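Local coordinates for Isomerase/lactonizing enzyme (Agrobacterium fabrum str. C58, PDB 2NQL), which belongs to the mandelate racemase/muconate lactonizing enzyme group of the enolase superfamily and binds a sodium ion in its barrel domain, at residues Y119-A124 against E267-W272; E170-W175 against Q203-Q208; N200-Q203 against Q208-I211; T296-I301 against A325-A330. All coordinates share one frame; numbering follows the deposited sequence.

Contact 1: Y119-A124 against E267-W272; sequences YVDALA and EWRTHW
The OD1 oxygen of D121 has two partners: it is hydrogen-bonded to H292 ND1 and lies 3.4 Å from R269 NE. The second of these is a salt bridge of charges alone, because the oxygen stands well out of the guanidinium plane and no N-H is aimed at it, although the carboxylate and guanidinium planes are only 7° apart. R269 spends its N-H groups elsewhere: NE donates to G117 O, while NH1 makes a weak bond of 3.4 Å to W268 O and another bond to R112 O of the second subunit. OD2 of D121 is bonded to Y114 OH of that same subunit, whose ring also makes a cation-pi contact with R269, so the ion pair is built into the dimer interface. Beside the charges, CG1 of V120, anti to the backbone N (chi1 -178°), rests 3.8 Å from CB of R269, the two side chains lying alongside and running opposite ways. The other methyl, CG2, makes only a marginal approach to CG2 of T270, at 4.5 Å. T270 caps the following helix, its OG1 accepting a weak bond of 3.1 Å from W272 N. This buried contact ties helix 117-138, in the N-terminal family region, to the loop entering helix 271-278 of the barrel region, with helices 98-109 and 295-308 packed alongside.

Contact 2: E170-W175 against Q203-Q208; sequences ELAKYW and QVLGPQ
A172 and L205 form the close, buried half of this contact, and K173 and V204 its more open half. CB of A172 lies 4.0 Å from CD2 of L205 and 4.1 Å from its CD1, which places the leucine fork astride the alanine methyl. CD2 also reaches the backbone, 3.8 Å from A172 O and 3.9 Å from K173 N; the nearest CA atoms, of K173 and L205, are 6.3 Å apart, consistent with the small alanine beside them. On the outer side the packing thins to one apolar touch, K173 CB to V204 CG1 at 3.8 Å. Beyond it the lysine chain extends with CG anti to its backbone N (chi1 -168°) and turns only at its last torsion, 66°. Its ammonium thereby donates to a water 2.9 Å from NZ, and that water donates in turn to V204 O. Helix 194-205 ends here, G206 leaving helical geometry with positive phi (91°), and L205 O is taken by Q176 NE2 of helix 165-177. No direct hydrogen bond joins the two segments. Two neighbouring helices of the barrel region are therefore held by apolar contact inside and by a solvent-mediated link outside, where water and Q176 satisfy carbonyls at the end of helix 194-205.

Contact 3: N200-Q203 against Q208-I211; sequences NLRQ and QAKI
R202 NH1 donates to A209 O over 2.8 Å in a nearly straight bond, with an N-H...O angle of 172°. The oxygen is only 3° out of the guanidinium plane, whereas the donor is tilted 30° from the plane of the carbonyl. NH2 adds a weak second bond to the same A209 O, 3.4 Å long, and also donates to a water 2.9 Å away that accepts from I211 N. The arginine thus reaches the carbonyl of A209 just before strand 210-214 and, through the water, the amide of I211 within it. Outside the segments the grip continues, since NE is bonded to F234 O and NH1 also to G206 O in the turn leading to the strand; with D235 OD2 there is a long, weak ion pair. The guanidinium is brought back to the strand by bends at chi2 and chi3.

Packing takes over where the bonds stop. CD1 of I211 lies over the centre of one guanidinium face, 3.6 Å from CZ, and also approaches the backbone at R202 N. L201, which precedes R202 on the helix, meets the isoleucine with CB 4.0 Å from I211 CD1. L201 and I211 both touch F185 of strand 182-186 as well, as expected of the helix-to-sheet layer of a beta-alpha-beta crossover. With A209 O at its edge, further carbonyl bonds to G206 and F234, and a methyl over one face, the guanidinium is fixed in orientation as well as position; its positive charge is probably partly offset by these carbonyl oxygens, so that it ties the helix end to turn and strand without a close carboxylate.

Contact 4: T296-I301 against A325-A330; sequences TNFIRI and AASLQA
F298 and A330 make the closest apolar contact, with ring atom CD2 at 3.6 Å from the alanine CB. The same methyl is met by CD1 of I299 at 4.0 Å, though this holds for one of two modelled conformers of I299 and is less certain. Farther along the ring, F298 CZ lies 3.5 Å from S327 OG. The serine hydroxyl approaches obliquely, and its hydrogen-bonding partner lies elsewhere, at H340 NE2. With CG anti to the backbone N (chi1 -155°), F298 extends toward helix 322-331 so that its ring spans one turn of that helix, from A330 to S327. In the next layer M290 touches both F298 and S327, and P314 also packs on the phenylalanine; A330 O accepts from T333 OG1. The segment axes approach to 10.1 Å and cross at -36°, running in broadly the same direction, and no hydrogen bond passes between them. Two roughly co-directional helices, 295-308 and 322-331, separated in the chain by the short strand 311-312, and meeting through mostly buried side chains, are in keeping with the outer helical layer of the TIM-type barrel in this superfamily.

In the fold
The centres of contacts 1 and 4 lie about 12 and 10 Å from the centre of the chain, those of contacts 2 and 3 about 25 and 24 Å, on the opposite side from contact 1. Contacts 1, 3 and 4 are nevertheless all buried, and contact 2 only partly so. Each pair is joined: N297 of helix 295-308 packs on V120, R269 and T270, and contacts 2 and 3, about 6 Å apart between centres, share helix 194-205, where L205 meets I211. Contact 1, the one that reaches the second subunit, buries charge; contact 4 is chiefly apolar between helices. Contacts 2 and 3 both recruit water, contact 2 at a solvent-facing lysine and contact 3 around a multiply bonded arginine.

Contact 1: Y119-A124 against E267-W272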
loop_
_atom_site.group_PDB
_atom_site.type_symbol
_atom_site.label_atom_id
_atom_site.label_comp_id
_atom_site.label_asym_id
_atom_site.label_seq_id
_atom_site.Cartn_x
_atom_site.Cartn_y
_atom_site.Cartn_z
ATOM N N TYR A 119 -1.889 -1.566 -5.547
ATOM C CA TYR A 119 -3.276 -1.296 -5.908
ATOM C C TYR A 119 -3.392 0.026 -6.671
ATOM O O TYR A 119 -3.978 0.050 -7.754
ATOM C CB TYR A 119 -4.185 -1.249 -4.678
ATOM C CG TYR A 119 -5.654 -1.340 -5.049
ATOM C CD1 TYR A 119 -6.180 -2.513 -5.548
ATOM C CD2 TYR A 119 -6.521 -0.236 -4.871
ATOM C CE1 TYR A 119 -7.546 -2.624 -5.876
ATOM C CE2 TYR A 119 -7.893 -0.325 -5.213
ATOM C CZ TYR A 119 -8.391 -1.528 -5.696
ATOM O OH TYR A 119 -9.716 -1.691 -6.037
ATOM N N VAL A 120 -2.788 1.084 -6.132
ATOM C CA VAL A 120 -2.808 2.366 -6.829
ATOM C C VAL A 120 -1.941 2.369 -8.087
ATOM O O VAL A 120 -2.289 3.035 -9.056
ATOM C CB VAL A 120 -2.673 3.617 -5.903
ATOM C CG1 VAL A 120 -2.765 4.963 -6.720
ATOM C CG2 VAL A 120 -3.823 3.610 -4.863
ATOM N N ASP A 121 -0.865 1.572 -8.114
ATOM C CA ASP A 121 -0.101 1.408 -9.372
ATOM C C ASP A 121 -1.074 0.941 -10.464
ATOM O O ASP A 121 -1.103 1.491 -11.578
ATOM C CB ASP A 121 0.993 0.331 -9.241
ATOM C CG ASP A 121 2.272 0.824 -8.586
ATOM O OD1 ASP A 121 2.416 2.019 -8.260
ATOM O OD2 ASP A 121 3.136 -0.066 -8.358
ATOM N N ALA A 122 -1.868 -0.079 -10.134
ATOM C CA ALA A 122 -2.821 -0.645 -11.084
ATOM C C ALA A 122 -3.846 0.385 -11.533
ATOM O O ALA A 122 -4.134 0.493 -12.733
ATOM C CB ALA A 122 -3.515 -1.894 -10.505
ATOM N N LEU A 123 -4.387 1.128 -10.568
ATOM C CA LEU A 123 -5.365 2.171 -10.856
ATOM C C LEU A 123 -4.766 3.251 -11.738
ATOM O O LEU A 123 -5.448 3.777 -12.603
ATOM C CB LEU A 123 -5.933 2.774 -9.592
ATOM C CG LEU A 123 -6.661 1.847 -8.590
ATOM C CD1 LEU A 123 -7.300 2.691 -7.453
ATOM C CD2 LEU A 123 -7.698 0.952 -9.291
ATOM N N ALA A 124 -3.487 3.550 -11.520
ATOM C CA ALA A 124 -2.776 4.566 -12.302
ATOM C C ALA A 124 -2.769 4.198 -13.786
ATOM O O ALA A 124 -3.102 5.043 -14.658
ATOM C CB ALA A 124 -1.332 4.738 -11.755
ATOM N N GLU A 267 7.182 8.719 -3.933
ATOM C CA GLU A 267 6.713 7.399 -3.525
ATOM C C GLU A 267 5.295 7.457 -2.921
ATOM O O GLU A 267 4.763 6.448 -2.476
ATOM C CB GLU A 267 7.709 6.793 -2.544
ATOM C CG GLU A 267 7.670 7.423 -1.140
ATOM C CD GLU A 267 8.612 8.612 -0.945
ATOM O OE1 GLU A 267 8.761 9.439 -1.859
ATOM O OE2 GLU A 267 9.216 8.737 0.142
ATOM N N TRP A 268 4.690 8.642 -2.934
ATOM C CA TRP A 268 3.264 8.777 -2.582
ATOM C C TRP A 268 2.370 8.116 -3.614
ATOM O O TRP A 268 2.834 7.738 -4.698
ATOM C CB TRP A 268 2.882 10.244 -2.447
ATOM C CG TRP A 268 3.561 10.954 -1.336
ATOM C CD1 TRP A 268 4.271 10.416 -0.306
ATOM C CD2 TRP A 268 3.583 12.364 -1.149
ATOM N NE1 TRP A 268 4.745 11.413 0.513
ATOM C CE2 TRP A 268 4.335 12.620 0.018
ATOM C CE3 TRP A 268 3.060 13.446 -1.874
ATOM C CZ2 TRP A 268 4.575 13.919 0.488
ATOM C CZ3 TRP A 268 3.305 14.742 -1.403
ATOM C CH2 TRP A 268 4.037 14.957 -0.228
ATOM N N ARG A 269 1.079 7.990 -3.294
ATOM C CA ARG A 269 0.115 7.528 -4.281
ATOM C C ARG A 269 -1.057 8.502 -4.499
ATOM O O ARG A 269 -1.568 8.599 -5.594
ATOM C CB ARG A 269 -0.414 6.120 -3.912
ATOM C CG ARG A 269 0.656 5.009 -3.852
ATOM C CD ARG A 269 1.286 4.752 -5.213
ATOM N NE ARG A 269 2.080 3.515 -5.241
ATOM C CZ ARG A 269 3.353 3.437 -4.867
ATOM N NH1 ARG A 269 4.022 4.512 -4.438
ATOM N NH2 ARG A 269 3.965 2.266 -4.909
ATOM N N THR A 270 -1.514 9.184 -3.436
ATOM C CA THR A 270 -2.711 10.036 -3.553
ATOM C C THR A 270 -2.517 11.315 -2.735
ATOM O O THR A 270 -1.576 11.433 -1.951
ATOM C CB THR A 270 -3.975 9.331 -2.995
ATOM O OG1 THR A 270 -3.836 9.247 -1.579
ATOM C CG2 THR A 270 -4.182 7.905 -3.627
ATOM N N HIS A 271 -3.435 12.265 -2.900
ATOM C CA HIS A 271 -3.410 13.483 -2.112
ATOM C C HIS A 271 -3.497 13.200 -0.606
ATOM O O HIS A 271 -3.021 14.004 0.202
ATOM C CB HIS A 271 -4.549 14.405 -2.551
ATOM C CG HIS A 271 -5.905 13.859 -2.227
ATOM N ND1 HIS A 271 -6.583 14.197 -1.074
ATOM C CD2 HIS A 271 -6.690 12.970 -2.884
ATOM C CE1 HIS A 271 -7.739 13.557 -1.049
ATOM N NE2 HIS A 271 -7.829 12.810 -2.136
ATOM N N TRP A 272 -4.076 12.051 -0.227
ATOM C CA TRP A 272 -4.104 11.674 1.194
ATOM C C TRP A 272 -2.698 11.541 1.790
ATOM O O TRP A 272 -2.419 11.951 2.932
ATOM C CB TRP A 272 -4.879 10.361 1.376
ATOM C CG TRP A 272 -6.335 10.433 1.036
ATOM C CD1 TRP A 272 -6.963 9.811 0.004
ATOM C CD2 TRP A 272 -7.350 11.152 1.753
ATOM N NE1 TRP A 272 -8.312 10.083 0.028
ATOM C CE2 TRP A 272 -8.578 10.903 1.091
ATOM C CE3 TRP A 272 -7.343 11.971 2.900
ATOM C CZ2 TRP A 272 -9.786 11.460 1.518
ATOM C CZ3 TRP A 272 -8.551 12.513 3.332
ATOM C CH2 TRP A 272 -9.751 12.252 2.640
#

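Contact 2: E170-W175 against Q203-Q208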
loop_
_atom_site.group_PDB
_atom_site.type_symbol
_atom_site.label_atom_id
_atom_site.label_comp_id
_atom_site.label_asym_id
_atom_site.label_seq_id
_atom_site.Cartn_x
_atom_site.Cartn_y
_atom_site.Cartn_z
ATOM N N GLU A 170 31.985 16.428 -15.541
ATOM C CA GLU A 170 32.146 16.613 -16.978
ATOM C C GLU A 170 30.874 16.262 -17.731
ATOM O O GLU A 170 30.515 16.936 -18.699
ATOM C CB GLU A 170 33.344 15.824 -17.495
ATOM C CG GLU A 170 34.669 16.323 -16.910
ATOM C CD GLU A 170 35.213 17.591 -17.561
ATOM O OE1 GLU A 170 34.623 18.100 -18.545
ATOM O OE2 GLU A 170 36.264 18.074 -17.092
ATOM N N LEU A 171 30.184 15.223 -17.269
ATOM C CA LEU A 171 28.868 14.903 -17.782
ATOM C C LEU A 171 27.836 16.005 -17.519
ATOM O O LEU A 171 27.026 16.321 -18.396
ATOM C CB LEU A 171 28.415 13.541 -17.258
ATOM C CG LEU A 171 27.339 12.800 -18.049
ATOM C CD1 LEU A 171 27.733 12.596 -19.522
ATOM C CD2 LEU A 171 27.115 11.461 -17.379
ATOM N N ALA A 172 27.879 16.612 -16.331
ATOM C CA ALA A 172 26.951 17.690 -15.995
ATOM C C ALA A 172 27.231 18.897 -16.885
ATOM O O ALA A 172 26.304 19.549 -17.380
ATOM C CB ALA A 172 27.058 18.076 -14.483
ATOM N N LYS A 173 28.514 19.173 -17.111
ATOM C CA LYS A 173 28.899 20.323 -17.927
ATOM C C LYS A 173 28.468 20.118 -19.369
ATOM O O LYS A 173 28.047 21.075 -20.033
ATOM C CB LYS A 173 30.415 20.542 -17.854
ATOM C CG LYS A 173 30.897 21.885 -18.435
ATOM C CD LYS A 173 32.438 21.946 -18.390
ATOM C CE LYS A 173 32.987 23.125 -19.190
ATOM N NZ LYS A 173 32.600 24.433 -18.582
ATOM N N TYR A 174 28.597 18.878 -19.853
ATOM C CA TYR A 174 28.117 18.513 -21.181
ATOM C C TYR A 174 26.631 18.852 -21.344
ATOM O O TYR A 174 26.218 19.458 -22.357
ATOM C CB TYR A 174 28.362 17.019 -21.443
ATOM C CG TYR A 174 27.738 16.528 -22.726
ATOM C CD1 TYR A 174 28.351 16.771 -23.960
ATOM C CD2 TYR A 174 26.507 15.869 -22.714
ATOM C CE1 TYR A 174 27.755 16.334 -25.156
ATOM C CE2 TYR A 174 25.911 15.437 -23.890
ATOM C CZ TYR A 174 26.531 15.679 -25.094
ATOM O OH TYR A 174 25.928 15.246 -26.225
ATOM N N TRP A 175 25.833 18.458 -20.349
ATOM C CA TRP A 175 24.408 18.785 -20.339
ATOM C C TRP A 175 24.107 20.275 -20.197
ATOM O O TRP A 175 23.179 20.772 -20.838
ATOM C CB TRP A 175 23.629 17.899 -19.331
ATOM C CG TRP A 175 23.473 16.515 -19.912
ATOM C CD1 TRP A 175 24.239 15.405 -19.638
ATOM C CD2 TRP A 175 22.570 16.129 -20.954
ATOM N NE1 TRP A 175 23.843 14.354 -20.426
ATOM C CE2 TRP A 175 22.827 14.767 -21.246
ATOM C CE3 TRP A 175 21.551 16.795 -21.655
ATOM C CZ2 TRP A 175 22.105 14.055 -22.219
ATOM C CZ3 TRP A 175 20.832 16.083 -22.634
ATOM C CH2 TRP A 175 21.112 14.730 -22.896
ATOM N N GLN A 203 31.458 24.255 -8.581
ATOM C CA GLN A 203 32.679 24.764 -9.213
ATOM C C GLN A 203 32.633 24.594 -10.728
ATOM O O GLN A 203 32.874 25.548 -11.479
ATOM C CB GLN A 203 33.900 24.049 -8.624
ATOM C CG GLN A 203 35.222 24.741 -8.885
ATOM C CD GLN A 203 36.171 23.867 -9.674
ATOM O OE1 GLN A 203 35.969 23.619 -10.866
ATOM N NE2 GLN A 203 37.219 23.387 -9.009
ATOM N N VAL A 204 32.295 23.382 -11.171
ATOM C CA VAL A 204 32.152 23.087 -12.592
ATOM C C VAL A 204 31.047 23.907 -13.267
ATOM O O VAL A 204 31.288 24.527 -14.310
ATOM C CB VAL A 204 31.996 21.565 -12.841
ATOM C CG1 VAL A 204 31.536 21.263 -14.284
ATOM C CG2 VAL A 204 33.317 20.850 -12.534
ATOM N N LEU A 205 29.862 23.956 -12.656
ATOM C CA LEU A 205 28.683 24.548 -13.319
ATOM C C LEU A 205 28.499 26.049 -13.105
ATOM O O LEU A 205 27.792 26.707 -13.876
ATOM C CB LEU A 205 27.396 23.805 -12.927
ATOM C CG LEU A 205 27.384 22.303 -13.275
ATOM C CD1 LEU A 205 26.228 21.592 -12.540
ATOM C CD2 LEU A 205 27.275 22.090 -14.789
ATOM N N GLY A 206 29.138 26.600 -12.084
ATOM C CA GLY A 206 29.017 28.043 -11.837
ATOM C C GLY A 206 27.869 28.366 -10.891
ATOM O O GLY A 206 27.045 27.486 -10.583
ATOM N N PRO A 207 27.807 29.623 -10.396
ATOM C CA PRO A 207 26.827 29.983 -9.357
ATOM C C PRO A 207 25.382 30.076 -9.837
ATOM O O PRO A 207 24.464 30.028 -9.018
ATOM C CB PRO A 207 27.323 31.355 -8.861
ATOM C CG PRO A 207 28.036 31.941 -10.046
ATOM C CD PRO A 207 28.683 30.761 -10.748
ATOM N N GLN A 208 25.177 30.194 -11.142
ATOM C CA GLN A 208 23.834 30.379 -11.683
ATOM C C GLN A 208 23.050 29.064 -11.835
ATOM O O GLN A 208 21.812 29.077 -11.893
ATOM C CB GLN A 208 23.884 31.159 -13.000
ATOM C CG GLN A 208 24.291 32.628 -12.827
ATOM C CD GLN A 208 23.533 33.317 -11.705
ATOM O OE1 GLN A 208 22.316 33.488 -11.779
ATOM N NE2 GLN A 208 24.251 33.704 -10.650
HETATM O O HOH W 1 33.600 24.309 -15.859
#

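Contact 3: N200-Q203 against Q208-I211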
loop_
_atom_site.group_PDB
_atom_site.type_symbol
_atom_site.label_atom_id
_atom_site.label_comp_id
_atom_site.label_asym_id
_atom_site.label_seq_id
_atom_site.Cartn_x
_atom_site.Cartn_y
_atom_site.Cartn_z
ATOM N N ASN A 200 32.149 20.155 -6.071
ATOM C CA ASN A 200 32.607 19.954 -7.437
ATOM C C ASN A 200 31.639 20.439 -8.507
ATOM O O ASN A 200 32.033 21.180 -9.411
ATOM C CB ASN A 200 32.985 18.496 -7.685
ATOM C CG ASN A 200 33.641 18.301 -9.038
ATOM O OD1 ASN A 200 34.727 18.824 -9.291
ATOM N ND2 ASN A 200 32.977 17.574 -9.923
ATOM N N LEU A 201 30.374 20.028 -8.391
ATOM C CA LEU A 201 29.330 20.468 -9.301
ATOM C C LEU A 201 29.183 21.989 -9.352
ATOM O O LEU A 201 29.154 22.566 -10.445
ATOM C CB LEU A 201 27.993 19.762 -9.009
ATOM C CG LEU A 201 27.990 18.243 -9.314
ATOM C CD1 LEU A 201 26.671 17.601 -8.896
ATOM C CD2 LEU A 201 28.334 17.905 -10.787
ATOM N N ARG A 202 29.151 22.632 -8.179
ATOM C CA ARG A 202 29.064 24.097 -8.081
ATOM C C ARG A 202 30.255 24.798 -8.782
ATOM O O ARG A 202 30.066 25.788 -9.501
ATOM C CB ARG A 202 28.970 24.521 -6.600
ATOM C CG ARG A 202 28.831 26.021 -6.341
ATOM C CD ARG A 202 27.666 26.629 -7.127
ATOM N NE ARG A 202 26.377 26.208 -6.580
ATOM C CZ ARG A 202 25.232 26.207 -7.262
ATOM N NH1 ARG A 202 25.206 26.565 -8.544
ATOM N NH2 ARG A 202 24.113 25.807 -6.667
ATOM N N GLN A 203 31.458 24.255 -8.581
ATOM C CA GLN A 203 32.679 24.764 -9.213
ATOM C C GLN A 203 32.633 24.594 -10.728
ATOM O O GLN A 203 32.874 25.548 -11.479
ATOM C CB GLN A 203 33.900 24.049 -8.624
ATOM C CG GLN A 203 35.222 24.741 -8.885
ATOM C CD GLN A 203 36.171 23.867 -9.674
ATOM O OE1 GLN A 203 35.969 23.619 -10.866
ATOM N NE2 GLN A 203 37.219 23.387 -9.009
ATOM N N GLN A 208 25.177 30.194 -11.142
ATOM C CA GLN A 208 23.834 30.379 -11.683
ATOM C C GLN A 208 23.050 29.064 -11.835
ATOM O O GLN A 208 21.812 29.077 -11.893
ATOM C CB GLN A 208 23.884 31.159 -13.000
ATOM C CG GLN A 208 24.291 32.628 -12.827
ATOM C CD GLN A 208 23.533 33.317 -11.705
ATOM O OE1 GLN A 208 22.316 33.488 -11.779
ATOM N NE2 GLN A 208 24.251 33.704 -10.650
ATOM N N ALA A 209 23.771 27.940 -11.880
ATOM C CA ALA A 209 23.147 26.594 -12.048
ATOM C C ALA A 209 22.328 26.233 -10.826
ATOM O O ALA A 209 22.708 26.576 -9.706
ATOM C CB ALA A 209 24.213 25.548 -12.257
ATOM N N LYS A 210 21.218 25.514 -11.031
ATOM C CA LYS A 210 20.459 24.932 -9.901
ATOM C C LYS A 210 20.956 23.510 -9.683
ATOM O O LYS A 210 21.042 22.730 -10.633
ATOM C CB LYS A 210 18.951 24.905 -10.199
ATOM C CG LYS A 210 18.287 26.264 -10.312
ATOM C CD LYS A 210 16.820 26.186 -9.951
ATOM C CE LYS A 210 15.957 26.901 -10.944
ATOM N NZ LYS A 210 16.020 28.367 -10.755
ATOM N N ILE A 211 21.352 23.202 -8.449
ATOM C CA ILE A 211 21.956 21.899 -8.123
ATOM C C ILE A 211 21.262 21.350 -6.877
ATOM O O ILE A 211 21.512 21.790 -5.758
ATOM C CB ILE A 211 23.492 21.978 -7.896
ATOM C CG1 ILE A 211 24.186 22.723 -9.054
ATOM C CG2 ILE A 211 24.103 20.549 -7.777
ATOM C CD1 ILE A 211 25.688 23.027 -8.803
HETATM O O HOH W 2 21.255 25.408 -6.628
#

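Contact 4: T296-I301 against A325-A330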
loop_
_atom_site.group_PDB
_atom_site.type_symbol
_atom_site.label_atom_id
_atom_site.label_comp_id
_atom_site.label_asym_id
_atom_site.label_seq_id
_atom_site.Cartn_x
_atom_site.Cartn_y
_atom_site.Cartn_z
ATOM N N THR A 296 -5.805 11.430 -12.518
ATOM C CA THR A 296 -6.738 11.887 -11.453
ATOM C C THR A 296 -6.012 12.252 -10.143
ATOM O O THR A 296 -6.215 13.347 -9.607
ATOM C CB THR A 296 -7.830 10.845 -11.207
ATOM O OG1 THR A 296 -8.566 10.637 -12.414
ATOM C CG2 THR A 296 -8.774 11.263 -10.048
ATOM N N ASN A 297 -5.141 11.358 -9.653
ATOM C CA ASN A 297 -4.346 11.627 -8.446
ATOM C C ASN A 297 -3.369 12.769 -8.563
ATOM O O ASN A 297 -3.194 13.547 -7.633
ATOM C CB ASN A 297 -3.600 10.357 -7.981
ATOM C CG ASN A 297 -4.502 9.425 -7.172
ATOM O OD1 ASN A 297 -5.291 9.884 -6.342
ATOM N ND2 ASN A 297 -4.365 8.117 -7.390
ATOM N N PHE A 298 -2.719 12.846 -9.720
ATOM C CA PHE A 298 -1.695 13.848 -9.981
ATOM C C PHE A 298 -2.368 15.232 -9.955
ATOM O O PHE A 298 -1.854 16.143 -9.306
ATOM C CB PHE A 298 -1.121 13.537 -11.354
ATOM C CG PHE A 298 0.268 14.025 -11.601
ATOM C CD1 PHE A 298 1.362 13.155 -11.473
ATOM C CD2 PHE A 298 0.475 15.318 -12.097
ATOM C CE1 PHE A 298 2.648 13.583 -11.794
ATOM C CE2 PHE A 298 1.761 15.767 -12.404
ATOM C CZ PHE A 298 2.842 14.901 -12.257
ATOM N N ILE A 299 -3.531 15.367 -10.608
ATOM C CA ILE A 299 -4.284 16.626 -10.687
ATOM C C ILE A 299 -4.714 17.105 -9.282
ATOM O O ILE A 299 -4.621 18.282 -8.939
ATOM C CB ILE A 299 -5.514 16.458 -11.662
ATOM C CG1 ILE A 299 -5.064 16.497 -13.132
ATOM C CG2 ILE A 299 -6.602 17.492 -11.424
ATOM C CD1 ILE A 299 -4.046 17.595 -13.459
ATOM N N ARG A 300 -5.182 16.170 -8.463
ATOM C CA ARG A 300 -5.559 16.491 -7.067
ATOM C C ARG A 300 -4.378 16.878 -6.176
ATOM O O ARG A 300 -4.500 17.784 -5.358
ATOM C CB ARG A 300 -6.360 15.344 -6.438
ATOM C CG ARG A 300 -7.632 15.038 -7.200
ATOM C CD ARG A 300 -8.304 13.743 -6.718
ATOM N NE ARG A 300 -9.613 13.583 -7.357
ATOM C CZ ARG A 300 -10.380 12.495 -7.279
ATOM N NH1 ARG A 300 -9.953 11.426 -6.612
ATOM N NH2 ARG A 300 -11.560 12.466 -7.907
ATOM N N ILE A 301 -3.231 16.210 -6.337
ATOM C CA ILE A 301 -2.005 16.617 -5.656
ATOM C C ILE A 301 -1.573 18.046 -6.087
ATOM O O ILE A 301 -1.171 18.881 -5.249
ATOM C CB ILE A 301 -0.880 15.567 -5.847
ATOM C CG1 ILE A 301 -1.158 14.338 -4.960
ATOM C CG2 ILE A 301 0.481 16.153 -5.561
ATOM C CD1 ILE A 301 -0.426 13.069 -5.402
ATOM N N ALA A 325 4.424 10.635 -20.708
ATOM C CA ALA A 325 3.568 11.501 -21.501
ATOM C C ALA A 325 2.358 11.963 -20.694
ATOM O O ALA A 325 2.021 13.144 -20.711
ATOM C CB ALA A 325 3.130 10.820 -22.758
ATOM N N ALA A 326 1.744 11.030 -19.959
ATOM C CA ALA A 326 0.704 11.382 -18.973
ATOM C C ALA A 326 1.163 12.424 -17.960
ATOM O O ALA A 326 0.429 13.387 -17.704
ATOM C CB ALA A 326 0.179 10.114 -18.283
ATOM N N SER A 327 2.373 12.255 -17.400
ATOM C CA SER A 327 2.939 13.223 -16.461
ATOM C C SER A 327 3.021 14.616 -17.109
ATOM O O SER A 327 2.646 15.599 -16.479
ATOM C CB SER A 327 4.334 12.805 -15.956
ATOM O OG SER A 327 4.746 13.657 -14.882
ATOM N N LEU A 328 3.526 14.684 -18.340
ATOM C CA LEU A 328 3.646 15.973 -19.034
ATOM C C LEU A 328 2.271 16.622 -19.233
ATOM O O LEU A 328 2.108 17.800 -18.911
ATOM C CB LEU A 328 4.378 15.820 -20.384
ATOM C CG LEU A 328 5.765 15.176 -20.395
ATOM C CD1 LEU A 328 6.373 15.354 -21.774
ATOM C CD2 LEU A 328 6.688 15.743 -19.312
ATOM N N GLN A 329 1.306 15.857 -19.743
ATOM C CA GLN A 329 -0.081 16.336 -19.931
ATOM C C GLN A 329 -0.661 16.941 -18.656
ATOM O O GLN A 329 -1.124 18.092 -18.651
ATOM C CB GLN A 329 -1.010 15.208 -20.400
ATOM C CG GLN A 329 -0.731 14.613 -21.787
ATOM C CD GLN A 329 -1.120 15.545 -22.948
ATOM O OE1 GLN A 329 -1.695 16.615 -22.738
ATOM N NE2 GLN A 329 -0.816 15.124 -24.173
ATOM N N ALA A 330 -0.628 16.169 -17.570
ATOM C CA ALA A 330 -1.173 16.640 -16.296
ATOM C C ALA A 330 -0.359 17.800 -15.732
ATOM O O ALA A 330 -0.931 18.782 -15.274
ATOM C CB ALA A 330 -1.233 15.508 -15.301
#